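Local coordinates for protein cellobiose 2-epimerase (Ruminococcus albus, PDB 3VW5) that catalyses the reversible epimerization of cellobiose to 4-O-beta-D-glucopyranosyl-D-mannose and folds as an (alpha/alpha)6 barrel, at residues D141-T146 with E187-L192; D342-E345 with W349-E352. The protein carries 2 engineered substitutions. One frame throughout, in Å; residues are numbered along the deposited sequence.

Contact 1. Residues D141-T146 with E187-L192; sequences DIEKNT and EAYTEL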
ATOM      1  N   ASP A 141      -6.935   0.314 -19.360  1.00 37.61           N
ATOM      2  CA  ASP A 141      -7.049  -1.134 -19.286  1.00 40.46           C
ATOM      3  C   ASP A 141      -7.928  -1.581 -18.126  1.00 40.13           C
ATOM      4  O   ASP A 141      -8.666  -2.548 -18.255  1.00 44.00           O
ATOM      5  CB  ASP A 141      -5.671  -1.799 -19.178  1.00 43.79           C
ATOM      6  CG  ASP A 141      -4.860  -1.669 -20.451  1.00 47.64           C
ATOM      7  OD1 ASP A 141      -5.445  -1.212 -21.467  1.00 50.75           O
ATOM      8  OD2 ASP A 141      -3.653  -2.028 -20.442  1.00 45.59           O
ATOM      9  N   ILE A 142      -7.841  -0.893 -16.992  1.00 39.27           N
ATOM     10  CA  ILE A 142      -8.630  -1.286 -15.829  1.00 40.17           C
ATOM     11  C   ILE A 142     -10.100  -1.032 -16.110  1.00 38.35           C
ATOM     12  O   ILE A 142     -10.961  -1.879 -15.841  1.00 40.52           O
ATOM     13  CB  ILE A 142      -8.196  -0.538 -14.532  1.00 40.56           C
ATOM     14  CG1 ILE A 142      -6.928  -1.157 -13.947  1.00 39.96           C
ATOM     15  CG2 ILE A 142      -9.280  -0.592 -13.468  1.00 37.64           C
ATOM     16  CD1 ILE A 142      -6.351  -0.341 -12.803  1.00 33.73           C
ATOM     17  N   GLU A 143     -10.383   0.137 -16.668  1.00 40.08           N
ATOM     18  CA  GLU A 143     -11.758   0.530 -16.932  1.00 40.11           C
ATOM     19  C   GLU A 143     -12.392  -0.294 -18.063  1.00 38.58           C
ATOM     20  O   GLU A 143     -13.579  -0.592 -18.021  1.00 40.30           O
ATOM     21  CB  GLU A 143     -11.851   2.024 -17.204  1.00 35.59           C
ATOM     22  CG  GLU A 143     -11.307   2.905 -16.081  1.00 35.75           C
ATOM     23  CD  GLU A 143     -12.117   2.832 -14.797  1.00 42.33           C
ATOM     24  OE1 GLU A 143     -13.339   3.104 -14.823  1.00 44.42           O
ATOM     25  OE2 GLU A 143     -11.524   2.510 -13.745  1.00 41.94           O
ATOM     26  N   LYS A 144     -11.597  -0.683 -19.051  1.00 37.86           N
ATOM     27  CA  LYS A 144     -12.094  -1.508 -20.143  1.00 40.90           C
ATOM     28  C   LYS A 144     -12.444  -2.930 -19.686  1.00 41.82           C
ATOM     29  O   LYS A 144     -13.536  -3.436 -19.958  1.00 43.77           O
ATOM     30  CB  LYS A 144     -11.040  -1.593 -21.251  1.00 45.98           C
ATOM     31  CG  LYS A 144     -11.566  -2.078 -22.601  1.00 41.96           C
ATOM     32  CD  LYS A 144     -12.781  -1.250 -22.982  1.00 46.78           C
ATOM     33  CE  LYS A 144     -12.858  -0.981 -24.482  1.00 49.06           C
ATOM     34  NZ  LYS A 144     -13.421  -2.147 -25.224  1.00 55.67           N
ATOM     35  N   ASN A 145     -11.514  -3.571 -18.989  1.00 39.03           N
ATOM     36  CA  ASN A 145     -11.602  -5.006 -18.772  1.00 41.37           C
ATOM     37  C   ASN A 145     -12.070  -5.487 -17.401  1.00 42.06           C
ATOM     38  O   ASN A 145     -12.471  -6.647 -17.271  1.00 47.05           O
ATOM     39  CB  ASN A 145     -10.274  -5.684 -19.146  1.00 44.48           C
ATOM     40  CG  ASN A 145      -9.857  -5.379 -20.577  1.00 46.80           C
ATOM     41  OD1 ASN A 145     -10.411  -5.931 -21.522  1.00 50.40           O
ATOM     42  ND2 ASN A 145      -8.895  -4.478 -20.740  1.00 47.84           N
ATOM     43  N   THR A 146     -12.030  -4.625 -16.385  1.00 40.08           N
ATOM     44  CA  THR A 146     -12.299  -5.090 -15.015  1.00 38.79           C
ATOM     45  C   THR A 146     -13.561  -4.492 -14.427  1.00 37.77           C
ATOM     46  O   THR A 146     -14.029  -4.929 -13.391  1.00 42.17           O
ATOM     47  CB  THR A 146     -11.136  -4.788 -14.047  1.00 36.34           C
ATOM     48  OG1 THR A 146     -11.110  -3.389 -13.718  1.00 33.13           O
ATOM     49  CG2 THR A 146      -9.807  -5.196 -14.658  1.00 35.35           C
ATOM     50  N   GLU A 187      -6.184   4.908  -4.071  1.00 38.70           N
ATOM     51  CA  GLU A 187      -4.817   5.336  -3.846  1.00 36.24           C
ATOM     52  C   GLU A 187      -4.118   5.721  -5.156  1.00 38.85           C
ATOM     53  O   GLU A 187      -3.503   6.785  -5.247  1.00 37.86           O
ATOM     54  CB  GLU A 187      -4.074   4.196  -3.161  1.00 39.63           C
ATOM     55  CG  GLU A 187      -2.657   4.470  -2.729  1.00 34.83           C
ATOM     56  CD  GLU A 187      -1.994   3.187  -2.259  1.00 45.17           C
ATOM     57  OE1 GLU A 187      -1.505   3.124  -1.099  1.00 45.85           O
ATOM     58  OE2 GLU A 187      -1.982   2.217  -3.057  1.00 47.06           O
ATOM     59  N   ALA A 188      -4.217   4.847  -6.156  1.00 39.08           N
ATOM     60  CA  ALA A 188      -3.630   5.079  -7.486  1.00 37.63           C
ATOM     61  C   ALA A 188      -4.253   6.266  -8.218  1.00 37.05           C
ATOM     62  O   ALA A 188      -3.538   7.134  -8.708  1.00 36.87           O
ATOM     63  CB  ALA A 188      -3.702   3.804  -8.365  1.00 29.52           C
ATOM     64  N   TYR A 189      -5.581   6.289  -8.304  1.00 39.00           N
ATOM     65  CA  TYR A 189      -6.283   7.334  -9.049  1.00 35.57           C
ATOM     66  C   TYR A 189      -6.065   8.697  -8.421  1.00 36.59           C
ATOM     67  O   TYR A 189      -5.956   9.700  -9.126  1.00 40.28           O
ATOM     68  CB  TYR A 189      -7.779   7.039  -9.174  1.00 32.99           C
ATOM     69  CG  TYR A 189      -8.091   5.929 -10.138  1.00 35.48           C
ATOM     70  CD1 TYR A 189      -9.383   5.741 -10.619  1.00 38.28           C
ATOM     71  CD2 TYR A 189      -7.093   5.065 -10.577  1.00 37.76           C
ATOM     72  CE1 TYR A 189      -9.679   4.718 -11.508  1.00 37.92           C
ATOM     73  CE2 TYR A 189      -7.369   4.038 -11.472  1.00 36.84           C
ATOM     74  CZ  TYR A 189      -8.668   3.864 -11.930  1.00 44.43           C
ATOM     75  OH  TYR A 189      -8.958   2.838 -12.816  1.00 41.31           O
ATOM     76  N   THR A 190      -6.007   8.732  -7.094  1.00 36.87           N
ATOM     77  CA  THR A 190      -5.621   9.949  -6.395  1.00 38.62           C
ATOM     78  C   THR A 190      -4.304  10.475  -6.955  1.00 37.78           C
ATOM     79  O   THR A 190      -4.169  11.666  -7.199  1.00 44.67           O
ATOM     80  CB  THR A 190      -5.473   9.730  -4.878  1.00 36.65           C
ATOM     81  OG1 THR A 190      -6.723   9.304  -4.340  1.00 35.80           O
ATOM     82  CG2 THR A 190      -5.053  11.022  -4.188  1.00 37.14           C
ATOM     83  N   GLU A 191      -3.344   9.585  -7.174  1.00 34.38           N
ATOM     84  CA  GLU A 191      -2.008  10.001  -7.586  1.00 37.59           C
ATOM     85  C   GLU A 191      -1.992  10.417  -9.054  1.00 36.24           C
ATOM     86  O   GLU A 191      -1.289  11.342  -9.418  1.00 39.40           O
ATOM     87  CB  GLU A 191      -0.968   8.892  -7.305  1.00 34.07           C
ATOM     88  CG  GLU A 191       0.500   9.284  -7.490  1.00 31.49           C
ATOM     89  CD  GLU A 191       1.006  10.263  -6.424  1.00 46.01           C
ATOM     90  OE1 GLU A 191       2.213  10.627  -6.457  1.00 46.93           O
ATOM     91  OE2 GLU A 191       0.205  10.669  -5.545  1.00 48.64           O
ATOM     92  N   LEU A 192      -2.762   9.723  -9.887  1.00 39.14           N
ATOM     93  CA  LEU A 192      -2.886  10.057 -11.302  1.00 40.27           C
ATOM     94  C   LEU A 192      -3.539  11.418 -11.450  1.00 39.08           C
ATOM     95  O   LEU A 192      -3.222  12.160 -12.360  1.00 40.86           O
ATOM     96  CB  LEU A 192      -3.752   9.032 -12.037  1.00 38.16           C
ATOM     97  CG  LEU A 192      -3.273   8.554 -13.413  1.00 43.34           C
ATOM     98  CD1 LEU A 192      -4.456   8.075 -14.260  1.00 33.98           C
ATOM     99  CD2 LEU A 192      -2.466   9.619 -14.133  1.00 36.34           C
TER
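Two helices of the (alpha/alpha)6 barrel, 129-145 and 179-196, are bridged here by a tyrosine that reaches across to a glutamate. The backbones stay well apart, with Ile142 CA and Tyr189 CA 11.2 Å from each other. Tyr189 spans the gap and donates from OH to Glu143 OE2 at 2.7 Å. The oxygen lies in the plane of the ring, at its edge. OH meets it on the anti side, 22° out of the carboxylate plane, and carboxylate and ring are turned 61° apart. A bend at chi2 (-67°) curls the Glu143 chain round to bring OE2 to the phenol. The methyl CG2 of Ile142, anti to the backbone N, packs against the same hydroxyl, 3.5 Å from Tyr189 OH. Glu143 has further partners, a salt bridge from OE1 to Arg204 on helix 199-216 and a hydrogen bond from OE2 to Tyr152. With an alanine here in place of Glu143, the Tyr189 hydroxyl would probably lose this acceptor and Arg204 this countercharge. The Tyr189 ring also packs edge-to-face with Phe139. A buried tyrosine thus ties helix 179-196 to helix 129-145 in the helix-to-helix packing of the (alpha/alpha)6 barrel.

Contact 2. Residues D342-E345 with W349-E352; sequences DKRE and WYSE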
ATOM      1  N   ASP A 342      14.757  -4.252  12.757  1.00 37.35           N
ATOM      2  CA  ASP A 342      15.840  -5.226  12.879  1.00 36.88           C
ATOM      3  C   ASP A 342      17.163  -4.537  13.231  1.00 40.22           C
ATOM      4  O   ASP A 342      17.533  -3.538  12.608  1.00 41.69           O
ATOM      5  CB  ASP A 342      15.997  -5.962  11.544  1.00 37.72           C
ATOM      6  CG  ASP A 342      16.586  -7.361  11.696  1.00 42.44           C
ATOM      7  OD1 ASP A 342      17.269  -7.635  12.710  1.00 41.64           O
ATOM      8  OD2 ASP A 342      16.368  -8.188  10.785  1.00 42.58           O
ATOM      9  N   LYS A 343      17.875  -5.080  14.220  1.00 39.18           N
ATOM     10  CA  LYS A 343      19.194  -4.577  14.612  1.00 37.59           C
ATOM     11  C   LYS A 343      20.326  -5.462  14.076  1.00 39.22           C
ATOM     12  O   LYS A 343      21.507  -5.150  14.243  1.00 39.46           O
ATOM     13  CB  LYS A 343      19.305  -4.438  16.135  1.00 36.22           C
ATOM     14  CG  LYS A 343      18.426  -3.348  16.752  1.00 36.81           C
ATOM     15  CD  LYS A 343      16.987  -3.833  17.017  1.00 37.15           C
ATOM     16  CE  LYS A 343      16.128  -2.704  17.587  1.00 35.65           C
ATOM     17  NZ  LYS A 343      14.667  -3.043  17.692  1.00 37.86           N
ATOM     18  N   ARG A 344      19.962  -6.565  13.433  1.00 37.66           N
ATOM     19  CA  ARG A 344      20.942  -7.399  12.752  1.00 43.41           C
ATOM     20  C   ARG A 344      21.530  -6.677  11.535  1.00 47.77           C
ATOM     21  O   ARG A 344      20.891  -5.804  10.940  1.00 49.96           O
ATOM     22  CB  ARG A 344      20.305  -8.725  12.311  1.00 41.87           C
ATOM     23  CG  ARG A 344      19.592  -9.463  13.434  1.00 42.28           C
ATOM     24  CD  ARG A 344      18.936 -10.759  12.957  1.00 40.86           C
ATOM     25  NE  ARG A 344      17.747 -10.524  12.148  1.00 40.47           N
ATOM     26  CZ  ARG A 344      17.206 -11.434  11.345  1.00 42.17           C
ATOM     27  NH1 ARG A 344      17.746 -12.640  11.249  1.00 42.59           N
ATOM     28  NH2 ARG A 344      16.130 -11.139  10.628  1.00 41.45           N
ATOM     29  N   GLU A 345      22.753  -7.034  11.168  1.00 49.44           N
ATOM     30  CA  GLU A 345      23.273  -6.652   9.868  1.00 51.93           C
ATOM     31  C   GLU A 345      22.813  -7.686   8.858  1.00 52.84           C
ATOM     32  O   GLU A 345      22.697  -8.869   9.185  1.00 56.77           O
ATOM     33  CB  GLU A 345      24.799  -6.674   9.886  1.00 56.83           C
ATOM     34  CG  GLU A 345      25.456  -5.459  10.490  1.00 66.82           C
ATOM     35  CD  GLU A 345      26.949  -5.674  10.630  1.00 82.61           C
ATOM     36  OE1 GLU A 345      27.552  -6.271   9.694  1.00 77.03           O
ATOM     37  OE2 GLU A 345      27.514  -5.279  11.686  1.00 80.35           O
ATOM     38  N   TRP A 349      13.178  -4.173   8.613  1.00 36.03           N
ATOM     39  CA  TRP A 349      12.090  -4.350   9.569  1.00 38.01           C
ATOM     40  C   TRP A 349      11.671  -5.814   9.546  1.00 38.70           C
ATOM     41  O   TRP A 349      11.581  -6.413   8.480  1.00 40.70           O
ATOM     42  CB  TRP A 349      10.869  -3.476   9.227  1.00 35.40           C
ATOM     43  CG  TRP A 349      11.043  -1.994   9.435  1.00 37.63           C
ATOM     44  CD1 TRP A 349      12.224  -1.282   9.399  1.00 37.61           C
ATOM     45  CD2 TRP A 349      10.007  -1.039   9.717  1.00 34.69           C
ATOM     46  NE1 TRP A 349      11.978   0.048   9.644  1.00 36.92           N
ATOM     47  CE2 TRP A 349      10.630   0.230   9.839  1.00 35.87           C
ATOM     48  CE3 TRP A 349       8.617  -1.127   9.866  1.00 31.16           C
ATOM     49  CZ2 TRP A 349       9.904   1.403  10.106  1.00 30.34           C
ATOM     50  CZ3 TRP A 349       7.899   0.039  10.139  1.00 34.25           C
ATOM     51  CH2 TRP A 349       8.547   1.286  10.256  1.00 34.10           C
ATOM     52  N   TYR A 350      11.421  -6.391  10.715  1.00 33.82           N
ATOM     53  CA  TYR A 350      10.790  -7.696  10.761  1.00 35.96           C
ATOM     54  C   TYR A 350       9.376  -7.618  10.199  1.00 33.56           C
ATOM     55  O   TYR A 350       8.644  -6.655  10.452  1.00 32.67           O
ATOM     56  CB  TYR A 350      10.717  -8.211  12.193  1.00 34.95           C
ATOM     57  CG  TYR A 350      12.035  -8.594  12.791  1.00 32.08           C
ATOM     58  CD1 TYR A 350      12.629  -9.819  12.488  1.00 34.58           C
ATOM     59  CD2 TYR A 350      12.676  -7.751  13.684  1.00 32.98           C
ATOM     60  CE1 TYR A 350      13.835 -10.184  13.061  1.00 34.53           C
ATOM     61  CE2 TYR A 350      13.881  -8.099  14.256  1.00 34.68           C
ATOM     62  CZ  TYR A 350      14.451  -9.319  13.947  1.00 36.05           C
ATOM     63  OH  TYR A 350      15.637  -9.674  14.525  1.00 37.34           O
ATOM     64  N   SER A 351       8.999  -8.645   9.449  1.00 33.17           N
ATOM     65  CA  SER A 351       7.643  -8.797   8.925  1.00 35.92           C
ATOM     66  C   SER A 351       6.553  -8.869  10.016  1.00 39.99           C
ATOM     67  O   SER A 351       5.593  -8.088  10.002  1.00 38.27           O
ATOM     68  CB  SER A 351       7.585 -10.054   8.060  1.00 35.32           C
ATOM     69  OG  SER A 351       6.401 -10.097   7.301  1.00 45.68           O
ATOM     70  N   GLU A 352       6.710  -9.806  10.956  1.00 39.57           N
ATOM     71  CA  GLU A 352       5.690 -10.078  11.973  1.00 37.27           C
ATOM     72  C   GLU A 352       6.279 -10.360  13.364  1.00 40.63           C
ATOM     73  O   GLU A 352       7.140 -11.228  13.537  1.00 36.62           O
ATOM     74  CB  GLU A 352       4.784 -11.245  11.537  1.00 35.93           C
ATOM     75  CG  GLU A 352       3.817 -10.895  10.403  1.00 39.93           C
ATOM     76  CD  GLU A 352       2.994 -12.081   9.895  1.00 44.57           C
ATOM     77  OE1 GLU A 352       3.138 -13.208  10.419  1.00 49.19           O
ATOM     78  OE2 GLU A 352       2.184 -11.894   8.955  1.00 49.53           O
TER
HETATM   79  O   HOH W   1      17.210  -7.417  15.532  1.00 36.32           O
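The loop between helix 323-340 and strand 352-353 doubles back here, and the two backbones come closest at Asp342 and Trp349, whose CA atoms are 5.1 Å apart. Neither Asp342 nor Trp349 is in regular secondary structure. Backbone hydrogen bonds join Asp342 to Glu348 and Tyr350 to Ile340, fixing the return of the chain. The Asp342 side chain lies over one face of the Tyr350 ring, its OD2 offset toward the rim. Carboxylate and ring planes are 27° apart, and Asp342 CG is 3.7 Å from Tyr350 CZ. Asp342 CG stands anti to the backbone N (chi1 -153°), which leaves OD1 placed to accept from Arg344 N at 3.0 Å. This is an Asx turn. Arg344 also grips the carboxylate side-on in a salt bridge, with NH2 3.0 Å from Asp342 OD2 and NE bonded to both oxygens. Its guanidinium runs nearly parallel to the Tyr350 ring, 8° apart, and NH2 comes within 3.5 Å of Tyr350 CE1. Arg344 NH2 bonds Tyr35 O as well, and the guanidinium makes a cation-pi contact with Tyr35. A water links the two sides: it donates to Asp342 OD1, accepts from Lys343 N and lies 2.9 Å from Tyr350 OH. The Trp349 side chain points away from the 342-345 segment, packs on helices 323-340 and 373-385, and bonds Glu9 through NE1.

The two contacts lie on opposite sides of the chain's centre, their centres about 34 Å apart, and share no secondary structure element. Contact 1 is buried and joins two helices distant in sequence. Contact 2 is partly buried and closes a short loop, its segments separated by only three residues. Each pairs a tyrosine with a carboxylate, but differently. In contact 1 the phenol hydroxyl meets the acid in the plane of the ring, and the acid's countercharge lies on a third helix. In contact 2 the acid lies over the ring face, and its arginine comes from the same segment. In contact 2 a water also bridges the two segments.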